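Local coordinates for pesticidal crystal protein CRY4AA (Bacillus thuringiensis, PDB 2C9K) that binds midgut epithelial cells of insects and promotes their colloid-osmotic lysis, acting as a mosquito-larvicidal toxin, at residues Glu262-Asn268 with Gln449-Trp455; Trp295-Phe301 with Ile433-Ile437; Thr314-Asn318 with Lys330-Asn336. All coordinates share one frame; numbering follows the deposited sequence.

Interaction 1: residues Glu262-Asn268 with Gln449-Trp455; sequences EIYQVLN and QVYTFAW
Gln265 and Trp455 meet obliquely, the side-chain amide turned 73° from the plane of the indole, with Gln265 OE1 3.1 Å from Trp455 NE1; the hydrogen bond that OE1 accepts comes from Gly408 N. The pair belongs to two antiparallel strands in regular register, joined by six backbone hydrogen bonds, Leu267 N to Tyr451 O being the straightest at 166°. Such pairing sends alternate residues to opposite faces, and the two faces are furnished differently. Ile263, Gln265, Leu267, Tyr451, Phe453 and Trp455 share one. There Ile263 stands across Trp455 at about a right angle, its CG1 3.9 Å from Trp455 CB, whereas Leu267 runs alongside Tyr451 in the same direction, Leu267 CD2 3.9 Å from Tyr451 CD1. Between them the Phe453 ring turns its edge to the partner strand and meets Leu267 CB there. The other face carries Tyr264, Val266, Thr452 and Ala454: Ala454 CB lies 4.0 Å from Tyr264 CE2, and Thr452 CG2 touches Val266 CB. Where the pairing ends, Asn268 has CG beside its backbone N (chi1 -70°), which brings ND2 to Gln449 O at 3.3 Å, the acceptor close to the amide plane; ND2 also reaches Asn371 O. This is part of one sheet of the beta prism that forms the middle domain of three-domain Cry toxins. Strand 450-457 is the middle strand of that sheet, flanked by 262-267 and 432-440; Ile263 and Val266 touch helix 222-240 of the N-terminal domain, and Gln265, Leu267 and Trp455 reach strand 402-407.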
loop_
_atom_site.group_PDB
_atom_site.type_symbol
_atom_site.label_atom_id
_atom_site.label_comp_id
_atom_site.label_asym_id
_atom_site.label_seq_id
_atom_site.Cartn_x
_atom_site.Cartn_y
_atom_site.Cartn_z
ATOM N N GLU A 262 5.940 1.530 1.028
ATOM C CA GLU A 262 6.809 1.465 -0.149
ATOM C C GLU A 262 6.964 0.017 -0.597
ATOM O O GLU A 262 6.864 -0.907 0.213
ATOM C CB GLU A 262 8.219 1.999 0.147
ATOM C CG GLU A 262 8.361 3.514 0.208
ATOM C CD GLU A 262 9.813 3.979 0.293
ATOM O OE1 GLU A 262 10.512 3.627 1.262
ATOM O OE2 GLU A 262 10.258 4.703 -0.616
ATOM N N ILE A 263 7.193 -0.183 -1.888
ATOM C CA ILE A 263 7.431 -1.521 -2.416
ATOM C C ILE A 263 8.617 -1.373 -3.355
ATOM O O ILE A 263 8.847 -0.295 -3.889
ATOM C CB ILE A 263 6.197 -2.109 -3.141
ATOM C CG1 ILE A 263 5.792 -1.233 -4.321
ATOM C CG2 ILE A 263 5.059 -2.289 -2.142
ATOM C CD1 ILE A 263 4.612 -1.794 -5.095
ATOM N N TYR A 264 9.378 -2.446 -3.543
ATOM C CA TYR A 264 10.585 -2.380 -4.362
ATOM C C TYR A 264 10.671 -3.395 -5.486
ATOM O O TYR A 264 10.165 -4.513 -5.381
ATOM C CB TYR A 264 11.832 -2.565 -3.475
ATOM C CG TYR A 264 11.847 -1.763 -2.184
ATOM C CD1 TYR A 264 11.037 -2.116 -1.114
ATOM C CD2 TYR A 264 12.683 -0.655 -2.036
ATOM C CE1 TYR A 264 11.055 -1.393 0.071
ATOM C CE2 TYR A 264 12.710 0.076 -0.857
ATOM C CZ TYR A 264 11.892 -0.297 0.198
ATOM O OH TYR A 264 11.902 0.426 1.379
ATOM N N GLN A 265 11.338 -2.988 -6.561
ATOM C CA GLN A 265 11.573 -3.843 -7.715
ATOM C C GLN A 265 13.101 -3.828 -7.794
ATOM O O GLN A 265 13.719 -2.798 -7.515
ATOM C CB GLN A 265 10.933 -3.238 -8.971
ATOM C CG GLN A 265 9.406 -3.135 -8.900
ATOM C CD GLN A 265 8.772 -2.533 -10.159
ATOM O OE1 GLN A 265 9.310 -1.602 -10.757
ATOM N NE2 GLN A 265 7.612 -3.052 -10.547
ATOM N N VAL A 266 13.732 -4.945 -8.148
ATOM C CA VAL A 266 15.193 -4.950 -8.178
ATOM C C VAL A 266 15.879 -5.234 -9.519
ATOM O O VAL A 266 15.319 -5.873 -10.408
ATOM C CB VAL A 266 15.749 -5.898 -7.062
ATOM C CG1 VAL A 266 14.616 -6.712 -6.464
ATOM C CG2 VAL A 266 16.845 -6.795 -7.606
ATOM N N LEU A 267 17.105 -4.731 -9.646
ATOM C CA LEU A 267 17.895 -4.892 -10.856
ATOM C C LEU A 267 19.257 -5.500 -10.544
ATOM O O LEU A 267 19.893 -5.137 -9.543
ATOM C CB LEU A 267 18.087 -3.529 -11.539
ATOM C CG LEU A 267 19.153 -3.395 -12.638
ATOM C CD1 LEU A 267 18.801 -4.256 -13.848
ATOM C CD2 LEU A 267 19.268 -1.937 -13.039
ATOM N N ASN A 268 19.686 -6.419 -11.415
ATOM C CA ASN A 268 20.969 -7.121 -11.331
ATOM C C ASN A 268 21.129 -8.092 -10.175
ATOM O O ASN A 268 22.242 -8.347 -9.717
ATOM C CB ASN A 268 22.133 -6.132 -11.304
ATOM C CG ASN A 268 22.334 -5.441 -12.631
ATOM O OD1 ASN A 268 21.967 -5.966 -13.690
ATOM N ND2 ASN A 268 22.934 -4.262 -12.588
ATOM N N GLN A 449 26.759 -4.289 -9.015
ATOM C CA GLN A 449 25.942 -3.459 -8.139
ATOM C C GLN A 449 24.481 -3.819 -8.401
ATOM O O GLN A 449 24.077 -3.979 -9.555
ATOM C CB GLN A 449 26.191 -1.991 -8.473
ATOM C CG GLN A 449 25.635 -0.995 -7.489
ATOM C CD GLN A 449 25.876 0.442 -7.934
ATOM O OE1 GLN A 449 25.503 1.393 -7.244
ATOM N NE2 GLN A 449 26.500 0.604 -9.092
ATOM N N VAL A 450 23.708 -3.975 -7.329
ATOM C CA VAL A 450 22.283 -4.310 -7.429
ATOM C C VAL A 450 21.449 -3.103 -7.001
ATOM O O VAL A 450 21.694 -2.513 -5.944
ATOM C CB VAL A 450 21.910 -5.497 -6.512
ATOM C CG1 VAL A 450 20.414 -5.681 -6.494
ATOM C CG2 VAL A 450 22.565 -6.763 -7.006
ATOM N N TYR A 451 20.464 -2.734 -7.814
ATOM C CA TYR A 451 19.625 -1.591 -7.477
ATOM C C TYR A 451 18.216 -2.028 -7.117
ATOM O O TYR A 451 17.790 -3.139 -7.430
ATOM C CB TYR A 451 19.516 -0.612 -8.654
ATOM C CG TYR A 451 20.819 -0.075 -9.214
ATOM C CD1 TYR A 451 21.588 -0.829 -10.102
ATOM C CD2 TYR A 451 21.255 1.208 -8.896
ATOM C CE1 TYR A 451 22.757 -0.314 -10.662
ATOM C CE2 TYR A 451 22.414 1.730 -9.444
ATOM C CZ TYR A 451 23.163 0.970 -10.328
ATOM O OH TYR A 451 24.308 1.504 -10.883
ATOM N N THR A 452 17.496 -1.136 -6.454
ATOM C CA THR A 452 16.110 -1.373 -6.103
ATOM C C THR A 452 15.419 -0.047 -6.341
ATOM O O THR A 452 15.968 1.014 -6.040
ATOM C CB THR A 452 15.928 -1.757 -4.634
ATOM O OG1 THR A 452 16.704 -0.880 -3.820
ATOM C CG2 THR A 452 16.348 -3.190 -4.394
ATOM N N PHE A 453 14.226 -0.105 -6.908
ATOM C CA PHE A 453 13.463 1.099 -7.180
ATOM C C PHE A 453 12.262 1.103 -6.249
ATOM O O PHE A 453 11.439 0.196 -6.284
ATOM C CB PHE A 453 13.039 1.120 -8.651
ATOM C CG PHE A 453 14.205 1.134 -9.613
ATOM C CD1 PHE A 453 14.944 -0.024 -9.854
ATOM C CD2 PHE A 453 14.611 2.323 -10.221
ATOM C CE1 PHE A 453 16.069 0.004 -10.680
ATOM C CE2 PHE A 453 15.734 2.359 -11.047
ATOM C CZ PHE A 453 16.463 1.199 -11.274
ATOM N N ALA A 454 12.199 2.113 -5.389
ATOM C CA ALA A 454 11.117 2.253 -4.422
ATOM C C ALA A 454 9.905 2.891 -5.081
ATOM O O ALA A 454 10.042 3.805 -5.887
ATOM C CB ALA A 454 11.575 3.105 -3.258
ATOM N N TRP A 455 8.722 2.410 -4.728
ATOM C CA TRP A 455 7.487 2.925 -5.287
ATOM C C TRP A 455 6.444 3.136 -4.206
ATOM O O TRP A 455 6.191 2.248 -3.406
ATOM C CB TRP A 455 6.931 1.946 -6.330
ATOM C CG TRP A 455 7.849 1.696 -7.487
ATOM C CD1 TRP A 455 8.754 0.689 -7.613
ATOM C CD2 TRP A 455 7.975 2.502 -8.667
ATOM N NE1 TRP A 455 9.441 0.816 -8.797
ATOM C CE2 TRP A 455 8.982 1.922 -9.462
ATOM C CE3 TRP A 455 7.332 3.660 -9.128
ATOM C CZ2 TRP A 455 9.364 2.456 -10.693
ATOM C CZ3 TRP A 455 7.712 4.191 -10.354
ATOM C CH2 TRP A 455 8.717 3.589 -11.120
#

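Interaction 2: residues Trp295-Phe301 with Ile433-Ile437; sequences WLDSLNF and ILSFI
Leu296 N and Leu434 O are joined through one water, which accepts from the amide at 2.8 Å and donates to the carbonyl at 2.8 Å. It is a polar bridge in an otherwise apolar meeting of two sheets of the beta prism, whose strands run here at 71° to each other and share no direct hydrogen bond. Beside the water the leucines touch with their branches: Leu296 CD2 comes to 3.7 Å from Leu434 CD2. Both side chains have CG anti to their backbone N (chi1 -173° and -172°), and their ends converge between the two strands. Leu434 CD2 is shared, since Leu299 CD2 approaches it as well, at 3.7 Å. Leu299 CD2 in turn lies 3.9 Å from Ile437 CD1, the two side chains crossing at about a right angle. That same isoleucine methyl sits at the rim of the Phe301 ring, near its plane, 4.1 Å from CZ. At the far end Ile433 CD1 meets Trp295 CZ3, while Trp295 NE1 is hydrogen-bonded to Thr323 OG1. Strand 353-362 of the third sheet adds Tyr353 and Ile354, so the contact belongs to the prism's interior. With branch-end methyls doing most of the touching and a water linking one amide to one carbonyl, cohesion between these sheets rests on apolar burial more than on directional bonds.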
loop_
_atom_site.group_PDB
_atom_site.type_symbol
_atom_site.label_atom_id
_atom_site.label_comp_id
_atom_site.label_asym_id
_atom_site.label_seq_id
_atom_site.Cartn_x
_atom_site.Cartn_y
_atom_site.Cartn_z
ATOM N N TRP A 295 8.988 12.554 -0.515
ATOM C CA TRP A 295 8.748 12.810 -1.928
ATOM C C TRP A 295 10.099 12.996 -2.626
ATOM O O TRP A 295 10.986 13.679 -2.120
ATOM C CB TRP A 295 7.879 14.049 -2.098
ATOM C CG TRP A 295 6.594 13.949 -1.375
ATOM C CD1 TRP A 295 6.329 14.358 -0.097
ATOM C CD2 TRP A 295 5.379 13.408 -1.882
ATOM N NE1 TRP A 295 5.014 14.109 0.220
ATOM C CE2 TRP A 295 4.408 13.527 -0.862
ATOM C CE3 TRP A 295 5.012 12.834 -3.100
ATOM C CZ2 TRP A 295 3.095 13.093 -1.027
ATOM C CZ3 TRP A 295 3.707 12.403 -3.261
ATOM C CH2 TRP A 295 2.763 12.536 -2.229
ATOM N N LEU A 296 10.250 12.381 -3.789
ATOM C CA LEU A 296 11.500 12.444 -4.529
ATOM C C LEU A 296 11.724 13.758 -5.254
ATOM O O LEU A 296 11.076 14.015 -6.264
ATOM C CB LEU A 296 11.537 11.302 -5.545
ATOM C CG LEU A 296 12.845 11.092 -6.303
ATOM C CD1 LEU A 296 13.973 10.799 -5.297
ATOM C CD2 LEU A 296 12.678 9.943 -7.295
ATOM N N ASP A 297 12.647 14.580 -4.759
ATOM C CA ASP A 297 12.956 15.862 -5.407
ATOM C C ASP A 297 13.752 15.681 -6.699
ATOM O O ASP A 297 13.399 16.246 -7.739
ATOM C CB ASP A 297 13.756 16.776 -4.477
ATOM C CG ASP A 297 12.895 17.442 -3.448
ATOM O OD1 ASP A 297 11.734 17.737 -3.785
ATOM O OD2 ASP A 297 13.368 17.684 -2.317
ATOM N N SER A 298 14.830 14.900 -6.630
ATOM C CA SER A 298 15.659 14.663 -7.808
ATOM C C SER A 298 16.548 13.425 -7.711
ATOM O O SER A 298 16.849 12.941 -6.621
ATOM C CB SER A 298 16.538 15.889 -8.077
ATOM O OG SER A 298 17.399 16.155 -6.979
ATOM N N LEU A 299 16.956 12.924 -8.875
ATOM C CA LEU A 299 17.842 11.769 -8.992
ATOM C C LEU A 299 19.193 12.297 -9.485
ATOM O O LEU A 299 19.270 12.999 -10.485
ATOM C CB LEU A 299 17.255 10.769 -9.984
ATOM C CG LEU A 299 16.567 9.534 -9.401
ATOM C CD1 LEU A 299 15.969 9.851 -8.048
ATOM C CD2 LEU A 299 15.505 9.044 -10.376
ATOM N N ASN A 300 20.260 11.959 -8.779
ATOM C CA ASN A 300 21.584 12.453 -9.137
ATOM C C ASN A 300 22.587 11.334 -9.393
ATOM O O ASN A 300 23.088 10.719 -8.455
ATOM C CB ASN A 300 22.078 13.359 -8.011
ATOM C CG ASN A 300 21.044 14.398 -7.612
ATOM O OD1 ASN A 300 20.948 15.463 -8.222
ATOM N ND2 ASN A 300 20.247 14.082 -6.598
ATOM N N PHE A 301 22.875 11.081 -10.668
ATOM C CA PHE A 301 23.816 10.036 -11.071
ATOM C C PHE A 301 25.121 10.602 -11.623
ATOM O O PHE A 301 25.110 11.404 -12.555
ATOM C CB PHE A 301 23.191 9.137 -12.142
ATOM C CG PHE A 301 22.144 8.205 -11.620
ATOM C CD1 PHE A 301 20.919 8.689 -11.177
ATOM C CD2 PHE A 301 22.385 6.837 -11.566
ATOM C CE1 PHE A 301 19.942 7.818 -10.685
ATOM C CE2 PHE A 301 21.418 5.957 -11.076
ATOM C CZ PHE A 301 20.195 6.447 -10.634
ATOM N N ILE A 433 4.306 5.811 -7.975
ATOM C CA ILE A 433 5.284 6.804 -8.416
ATOM C C ILE A 433 6.641 6.463 -7.795
ATOM O O ILE A 433 6.704 5.928 -6.682
ATOM C CB ILE A 433 4.905 8.236 -7.956
ATOM C CG1 ILE A 433 5.035 8.342 -6.430
ATOM C CG2 ILE A 433 3.495 8.592 -8.442
ATOM C CD1 ILE A 433 4.875 9.750 -5.905
ATOM N N LEU A 434 7.723 6.776 -8.497
ATOM C CA LEU A 434 9.057 6.481 -7.977
ATOM C C LEU A 434 9.287 7.269 -6.695
ATOM O O LEU A 434 8.898 8.428 -6.603
ATOM C CB LEU A 434 10.140 6.841 -9.002
ATOM C CG LEU A 434 11.515 6.348 -8.540
ATOM C CD1 LEU A 434 11.531 4.829 -8.584
ATOM C CD2 LEU A 434 12.614 6.920 -9.411
ATOM N N SER A 435 9.925 6.668 -5.704
ATOM C CA SER A 435 10.141 7.397 -4.467
ATOM C C SER A 435 11.578 7.391 -3.982
ATOM O O SER A 435 11.955 8.218 -3.163
ATOM C CB SER A 435 9.236 6.837 -3.368
ATOM O OG SER A 435 9.600 5.515 -3.033
ATOM N N PHE A 436 12.381 6.474 -4.509
ATOM C CA PHE A 436 13.771 6.340 -4.074
ATOM C C PHE A 436 14.509 5.260 -4.879
ATOM O O PHE A 436 13.885 4.355 -5.441
ATOM C CB PHE A 436 13.774 5.923 -2.602
ATOM C CG PHE A 436 14.974 6.375 -1.830
ATOM C CD1 PHE A 436 15.081 7.699 -1.402
ATOM C CD2 PHE A 436 15.965 5.467 -1.468
ATOM C CE1 PHE A 436 16.151 8.109 -0.619
ATOM C CE2 PHE A 436 17.045 5.870 -0.682
ATOM C CZ PHE A 436 17.136 7.195 -0.255
ATOM N N ILE A 437 15.836 5.358 -4.927
ATOM C CA ILE A 437 16.659 4.358 -5.611
ATOM C C ILE A 437 17.885 4.034 -4.758
ATOM O O ILE A 437 18.789 4.853 -4.665
ATOM C CB ILE A 437 17.156 4.840 -6.978
ATOM C CG1 ILE A 437 15.984 4.992 -7.947
ATOM C CG2 ILE A 437 18.144 3.837 -7.539
ATOM C CD1 ILE A 437 16.403 5.415 -9.350
HETATM O O HOH W 1 8.557 10.411 -4.710
#

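Interaction 3: residues Thr314-Asn318 with Lys330-Asn336; sequences TSHYN and KSSVFGN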
loop_
_atom_site.group_PDB
_atom_site.type_symbol
_atom_site.label_atom_id
_atom_site.label_comp_id
_atom_site.label_asym_id
_atom_site.label_seq_id
_atom_site.Cartn_x
_atom_site.Cartn_y
_atom_site.Cartn_z
ATOM N N THR A 314 28.666 5.855 -12.303
ATOM C CA THR A 314 29.532 5.387 -11.253
ATOM C C THR A 314 28.828 5.227 -9.921
ATOM O O THR A 314 28.960 4.197 -9.262
ATOM C CB THR A 314 30.699 6.360 -11.110
ATOM O OG1 THR A 314 31.793 5.881 -11.900
ATOM C CG2 THR A 314 31.117 6.525 -9.666
ATOM N N SER A 315 28.080 6.256 -9.535
ATOM C CA SER A 315 27.374 6.268 -8.256
ATOM C C SER A 315 26.150 7.180 -8.338
ATOM O O SER A 315 25.870 7.742 -9.396
ATOM C CB SER A 315 28.326 6.786 -7.179
ATOM O OG SER A 315 28.921 8.001 -7.608
ATOM N N HIS A 316 25.422 7.329 -7.233
ATOM C CA HIS A 316 24.256 8.204 -7.239
ATOM C C HIS A 316 23.746 8.530 -5.850
ATOM O O HIS A 316 24.189 7.949 -4.870
ATOM C CB HIS A 316 23.114 7.583 -8.052
ATOM C CG HIS A 316 22.380 6.495 -7.334
ATOM N ND1 HIS A 316 22.934 5.259 -7.083
ATOM C CD2 HIS A 316 21.128 6.456 -6.820
ATOM C CE1 HIS A 316 22.054 4.503 -6.451
ATOM N NE2 HIS A 316 20.950 5.206 -6.279
ATOM N N TYR A 317 22.829 9.488 -5.776
ATOM C CA TYR A 317 22.211 9.866 -4.511
ATOM C C TYR A 317 20.844 10.486 -4.796
ATOM O O TYR A 317 20.593 10.964 -5.901
ATOM C CB TYR A 317 23.122 10.815 -3.703
ATOM C CG TYR A 317 23.354 12.190 -4.291
ATOM C CD1 TYR A 317 22.367 13.175 -4.234
ATOM C CD2 TYR A 317 24.561 12.504 -4.915
ATOM C CE1 TYR A 317 22.574 14.433 -4.785
ATOM C CE2 TYR A 317 24.780 13.761 -5.472
ATOM C CZ TYR A 317 23.781 14.723 -5.407
ATOM O OH TYR A 317 23.980 15.960 -5.986
ATOM N N ASN A 318 19.956 10.443 -3.811
ATOM C CA ASN A 318 18.601 10.979 -3.952
ATOM C C ASN A 318 18.429 12.263 -3.152
ATOM O O ASN A 318 19.051 12.430 -2.097
ATOM C CB ASN A 318 17.565 9.978 -3.418
ATOM C CG ASN A 318 17.669 8.613 -4.059
ATOM O OD1 ASN A 318 17.085 8.367 -5.112
ATOM N ND2 ASN A 318 18.413 7.712 -3.424
ATOM N N LYS A 330 19.126 14.929 1.635
ATOM C CA LYS A 330 19.918 14.197 0.660
ATOM C C LYS A 330 20.200 12.791 1.179
ATOM O O LYS A 330 20.394 12.586 2.372
ATOM C CB LYS A 330 21.229 14.939 0.406
ATOM C CG LYS A 330 22.150 14.275 -0.593
ATOM C CD LYS A 330 23.523 14.911 -0.531
ATOM C CE LYS A 330 24.495 14.266 -1.503
ATOM N NZ LYS A 330 25.849 14.893 -1.421
ATOM N N SER A 331 20.223 11.821 0.277
ATOM C CA SER A 331 20.473 10.443 0.678
ATOM C C SER A 331 21.960 10.141 0.662
ATOM O O SER A 331 22.786 11.040 0.464
ATOM C CB SER A 331 19.780 9.474 -0.275
ATOM O OG SER A 331 20.470 9.444 -1.506
ATOM N N SER A 332 22.298 8.871 0.871
ATOM C CA SER A 332 23.697 8.463 0.846
ATOM C C SER A 332 24.116 8.425 -0.604
ATOM O O SER A 332 23.276 8.435 -1.497
ATOM C CB SER A 332 23.879 7.072 1.452
ATOM O OG SER A 332 23.675 7.094 2.852
ATOM N N VAL A 333 25.415 8.402 -0.848
ATOM C CA VAL A 333 25.879 8.327 -2.215
ATOM C C VAL A 333 26.204 6.866 -2.439
ATOM O O VAL A 333 27.282 6.407 -2.077
ATOM C CB VAL A 333 27.145 9.184 -2.446
ATOM C CG1 VAL A 333 27.651 8.989 -3.864
ATOM C CG2 VAL A 333 26.829 10.651 -2.215
ATOM N N PHE A 334 25.260 6.126 -3.002
ATOM C CA PHE A 334 25.486 4.716 -3.269
ATOM C C PHE A 334 26.483 4.618 -4.418
ATOM O O PHE A 334 26.771 5.616 -5.073
ATOM C CB PHE A 334 24.172 4.028 -3.652
ATOM C CG PHE A 334 23.045 4.295 -2.693
ATOM C CD1 PHE A 334 22.282 5.449 -2.801
ATOM C CD2 PHE A 334 22.750 3.393 -1.679
ATOM C CE1 PHE A 334 21.235 5.703 -1.913
ATOM C CE2 PHE A 334 21.706 3.641 -0.787
ATOM C CZ PHE A 334 20.949 4.800 -0.912
ATOM N N GLY A 335 27.014 3.422 -4.654
ATOM C CA GLY A 335 27.973 3.240 -5.732
ATOM C C GLY A 335 29.410 3.537 -5.344
ATOM O O GLY A 335 29.746 3.631 -4.166
ATOM N N ASN A 336 30.271 3.687 -6.340
ATOM C CA ASN A 336 31.672 3.974 -6.086
ATOM C C ASN A 336 32.023 5.312 -6.710
ATOM O O ASN A 336 32.613 5.373 -7.781
ATOM C CB ASN A 336 32.542 2.874 -6.683
ATOM C CG ASN A 336 33.988 2.999 -6.280
ATOM O OD1 ASN A 336 34.821 2.176 -6.655
ATOM N ND2 ASN A 336 34.301 4.030 -5.506
#
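The Tyr317 ring carries Lys330 over one face: CE sits above the ring centre, 3.6 Å from the centroid, and NZ follows at 4.4 Å, 10° off the normal, which makes a CH-pi contact and a cation-pi pair together. The lysine chain, fully extended with CG anti to its N (chi1 180°), reaches from its own strand of the beta hairpin to the neighbouring one, while Val333 CG2 comes obliquely to Tyr317 CD2. On the other side of the hairpin His316 and Phe334 form an offset pair, planes 24° apart and slid until they barely overlap, with Phe334 CD1 over the rim of one imidazole face. Asn318 ND2 approaches Phe334 CE1, its amide plane turned steeply from the ring. His316 NE2 and Asn318 ND2 both bond to Ile437 O, and His316 also stacks with Phe301, which ties this edge hairpin to its neighbours. Regular pairing gives way near Ser331, whose N bonds to Asn318 O at 2.7 Å in the carbonyl plane. Its hydroxyl takes the place of a backbone acceptor: Ser331 OG receives Asn318 N at 2.6 Å and donates to Ser332 O at 3.0 Å.

How the interactions relate
All three contacts lie in the beta-prism domain, and each illustrates a different way of holding strands together. Interaction 1 pairs strands far apart in sequence in a largely buried contact within one sheet; interaction 3 closes a local hairpin at the margin of another, where a lysine and serines border solvent. Interaction 2 is the bridge, since strand 432-440 belongs to the sheet of interaction 1 and strand 294-303 to that of interaction 3. Within the sheets backbone bonds lead, in interaction 3 supplemented by side chains; between them apolar contacts do. Polar links cross the boundaries too: Glu262 with Ser435 probably joins interactions 1 and 2, and Asn300 O with Tyr317 N probably joins 2 to 3.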